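Local coordinates for aminotransferase class I and II (Streptococcus suis 89/1591, PDB 3P6K), which probably catalyses the transfer of amino groups with pyridoxal phosphate as cofactor, at residues B[107-112]-B[149-154]. Numbering follows the deposited sequence.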
ATOM      1  N   HIS B 107     -14.083   3.832  20.859  1.00 50.97           N
ATOM      2  CA  HIS B 107     -13.621   5.182  21.187  1.00 50.05           C
ATOM      3  C   HIS B 107     -12.097   5.234  20.907  1.00 47.34           C
ATOM      4  O   HIS B 107     -11.345   4.374  21.377  1.00 46.10           O
ATOM      5  CB  HIS B 107     -13.977   5.570  22.620  1.00 50.99           C
ATOM      6  CG  HIS B 107     -13.529   6.948  22.999  1.00 52.32           C
ATOM      7  ND1 HIS B 107     -12.770   7.204  24.123  1.00 51.84           N
ATOM      8  CD2 HIS B 107     -13.716   8.144  22.382  1.00 52.28           C
ATOM      9  CE1 HIS B 107     -12.518   8.500  24.182  1.00 53.32           C
ATOM     10  NE2 HIS B 107     -13.084   9.092  23.143  1.00 51.98           N
ATOM     11  N   VAL B 108     -11.697   6.237  20.124  1.00 46.46           N
ATOM     12  CA  VAL B 108     -10.305   6.509  19.717  1.00 45.22           C
ATOM     13  C   VAL B 108      -9.957   7.963  20.052  1.00 45.10           C
ATOM     14  O   VAL B 108     -10.779   8.844  19.813  1.00 46.95           O
ATOM     15  CB  VAL B 108     -10.141   6.296  18.200  1.00 44.26           C
ATOM     16  CG1 VAL B 108      -8.768   6.801  17.677  1.00 42.30           C
ATOM     17  CG2 VAL B 108     -10.356   4.832  17.856  1.00 44.13           C
ATOM     18  N   ILE B 109      -8.790   8.204  20.656  1.00 43.51           N
ATOM     19  CA  ILE B 109      -8.319   9.561  20.963  1.00 43.03           C
ATOM     20  C   ILE B 109      -7.132   9.830  20.042  1.00 42.04           C
ATOM     21  O   ILE B 109      -6.188   9.030  20.018  1.00 41.03           O
ATOM     22  CB  ILE B 109      -7.884   9.736  22.417  1.00 42.95           C
ATOM     23  CG1 ILE B 109      -9.076   9.537  23.360  1.00 46.04           C
ATOM     24  CG2 ILE B 109      -7.327  11.147  22.643  1.00 40.16           C
ATOM     25  CD1 ILE B 109      -8.688   9.496  24.850  1.00 45.66           C
ATOM     26  N   SER B 110      -7.159  10.937  19.298  1.00 41.14           N
ATOM     27  CA  SER B 110      -6.062  11.254  18.422  1.00 40.72           C
ATOM     28  C   SER B 110      -5.392  12.561  18.754  1.00 40.72           C
ATOM     29  O   SER B 110      -6.061  13.549  18.990  1.00 42.42           O
ATOM     30  CB  SER B 110      -6.531  11.302  16.963  1.00 40.19           C
ATOM     31  OG  SER B 110      -5.440  11.575  16.100  1.00 39.91           O
ATOM     32  N   LEU B 111      -4.061  12.562  18.738  1.00 39.87           N
ATOM     33  CA  LEU B 111      -3.272  13.798  18.772  1.00 39.60           C
ATOM     34  C   LEU B 111      -3.775  14.680  17.611  1.00 40.27           C
ATOM     35  O   LEU B 111      -4.139  14.162  16.562  1.00 39.90           O
ATOM     36  CB  LEU B 111      -1.796  13.497  18.561  1.00 37.98           C
ATOM     37  CG  LEU B 111      -0.791  14.659  18.654  1.00 37.90           C
ATOM     38  CD1 LEU B 111      -0.775  15.177  20.087  1.00 36.75           C
ATOM     39  CD2 LEU B 111       0.580  14.184  18.217  1.00 35.35           C
ATOM     40  N   TYR B 112      -3.831  15.990  17.795  1.00 40.80           N
ATOM     41  CA  TYR B 112      -4.366  16.852  16.742  1.00 41.91           C
ATOM     42  C   TYR B 112      -3.872  18.287  16.881  1.00 42.19           C
ATOM     43  O   TYR B 112      -3.944  18.811  17.975  1.00 42.59           O
ATOM     44  CB  TYR B 112      -5.897  16.839  16.813  1.00 43.73           C
ATOM     45  CG  TYR B 112      -6.533  17.558  15.662  1.00 46.06           C
ATOM     46  CD1 TYR B 112      -6.732  16.897  14.445  1.00 49.10           C
ATOM     47  CD2 TYR B 112      -6.927  18.903  15.768  1.00 50.22           C
ATOM     48  CE1 TYR B 112      -7.313  17.546  13.347  1.00 51.65           C
ATOM     49  CE2 TYR B 112      -7.522  19.571  14.678  1.00 52.85           C
ATOM     50  CZ  TYR B 112      -7.703  18.874  13.461  1.00 53.62           C
ATOM     51  OH  TYR B 112      -8.262  19.469  12.357  1.00 56.38           O
ATOM     52  N   GLN B 149      -9.294  13.469  31.222  1.00 55.52           N
ATOM     53  CA  GLN B 149     -10.710  13.841  31.051  1.00 57.84           C
ATOM     54  C   GLN B 149     -11.346  13.153  29.832  1.00 57.51           C
ATOM     55  O   GLN B 149     -12.496  12.733  29.894  1.00 57.85           O
ATOM     56  CB  GLN B 149     -10.856  15.360  30.907  1.00 58.92           C
ATOM     57  CG  GLN B 149     -10.529  16.121  32.198  1.00 61.29           C
ATOM     58  CD  GLN B 149     -10.481  17.632  32.018  1.00 64.55           C
ATOM     59  OE1 GLN B 149     -10.476  18.159  30.899  1.00 64.76           O
ATOM     60  NE2 GLN B 149     -10.435  18.342  33.141  1.00 68.69           N
ATOM     61  N   LEU B 150     -10.588  13.049  28.741  1.00 56.07           N
ATOM     62  CA  LEU B 150     -11.042  12.375  27.511  1.00 55.99           C
ATOM     63  C   LEU B 150     -11.103  10.854  27.614  1.00 56.63           C
ATOM     64  O   LEU B 150     -11.957  10.245  26.996  1.00 57.07           O
ATOM     65  CB  LEU B 150     -10.147  12.735  26.319  1.00 54.14           C
ATOM     66  CG  LEU B 150     -10.086  14.184  25.852  1.00 53.89           C
ATOM     67  CD1 LEU B 150      -8.967  14.345  24.823  1.00 52.09           C
ATOM     68  CD2 LEU B 150     -11.424  14.634  25.289  1.00 54.93           C
ATOM     69  N   ILE B 151     -10.204  10.243  28.386  1.00 57.32           N
ATOM     70  CA  ILE B 151     -10.123   8.778  28.463  1.00 57.68           C
ATOM     71  C   ILE B 151     -11.419   8.194  29.072  1.00 60.17           C
ATOM     72  O   ILE B 151     -11.994   8.772  29.996  1.00 61.25           O
ATOM     73  CB  ILE B 151      -8.842   8.292  29.225  1.00 56.82           C
ATOM     74  CG1 ILE B 151      -8.422   6.890  28.777  1.00 56.57           C
ATOM     75  CG2 ILE B 151      -8.977   8.395  30.777  1.00 57.55           C
ATOM     76  CD1 ILE B 151      -7.633   6.874  27.523  1.00 54.17           C
ATOM     77  N   ARG B 152     -11.887   7.086  28.500  1.00 60.98           N
ATOM     78  CA  ARG B 152     -13.089   6.376  28.969  1.00 62.94           C
ATOM     79  C   ARG B 152     -12.673   4.980  29.321  1.00 63.19           C
ATOM     80  O   ARG B 152     -11.623   4.518  28.830  1.00 61.78           O
ATOM     81  CB  ARG B 152     -14.136   6.266  27.880  1.00 63.35           C
ATOM     82  CG  ARG B 152     -14.566   7.570  27.349  1.00 64.71           C
ATOM     83  CD  ARG B 152     -15.660   7.421  26.323  1.00 66.83           C
ATOM     84  NE  ARG B 152     -15.781   8.669  25.577  1.00 69.37           N
ATOM     85  CZ  ARG B 152     -16.570   8.876  24.521  1.00 72.37           C
ATOM     86  NH1 ARG B 152     -17.384   7.918  24.056  1.00 74.13           N
ATOM     87  NH2 ARG B 152     -16.541  10.073  23.921  1.00 72.36           N
ATOM     88  N   PRO B 153     -13.507   4.266  30.113  1.00 65.01           N
ATOM     89  CA  PRO B 153     -13.126   2.886  30.436  1.00 65.16           C
ATOM     90  C   PRO B 153     -13.088   1.922  29.232  1.00 64.17           C
ATOM     91  O   PRO B 153     -12.437   0.870  29.334  1.00 64.05           O
ATOM     92  CB  PRO B 153     -14.186   2.470  31.473  1.00 67.43           C
ATOM     93  CG  PRO B 153     -14.659   3.761  32.041  1.00 67.87           C
ATOM     94  CD  PRO B 153     -14.728   4.646  30.853  1.00 66.70           C
ATOM     95  N   THR B 154     -13.743   2.308  28.129  1.00 63.25           N
ATOM     96  CA  THR B 154     -13.833   1.542  26.898  1.00 62.57           C
ATOM     97  C   THR B 154     -12.926   2.050  25.750  1.00 59.73           C
ATOM     98  O   THR B 154     -13.008   1.491  24.644  1.00 59.42           O
ATOM     99  CB  THR B 154     -15.313   1.537  26.414  1.00 64.06           C
ATOM    100  OG1 THR B 154     -15.725   2.880  26.111  1.00 65.87           O
ATOM    101  CG2 THR B 154     -16.245   0.957  27.496  1.00 66.18           C
TER
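The guanidinium of Arg152 stacks face to face on the imidazole of His107, where helix 144-150 and the loop after it pack over strand 107-112 in the mixed seven-stranded sheet of the large domain of this fold-type I aminotransferase. That the groups stack follows from their planes, 13° apart, and their centres, 3.7 Å apart. Arg152 NE sits over the middle of the ring, and the extended chain running up to it brings CD over the same face as a CH-pi contact, 3.9 Å from the ring centroid. Polar partners fix the rotation of the imidazole: ND1 is hydrogen-bonded to Thr155 OG1 and NE2 to Asp130 OD2, while His107 CE1 between them meets Leu150 O at the ring edge, 3.4 Å away. On the arginine, NH2 forms a salt bridge with Glu128 OE2; the stack, with these bonds to Glu128 and Asp130, ties the loop to strands 107-112 and 128-133. The apolar contact is smaller, running through Ile109 CD1 alone, but Trp132 and Ile158 continue it inward. Beyond Arg152 the loop turns out to solvent, with Thr154 exposed. Ile151 starts away from the strand; its CG1 is roughly anti to the backbone N, and the bend at chi2, 82°, brings CD1 to 3.9 Å from Ile109 CD1, close to the 3.8 Å between that methyl and Leu150 CB.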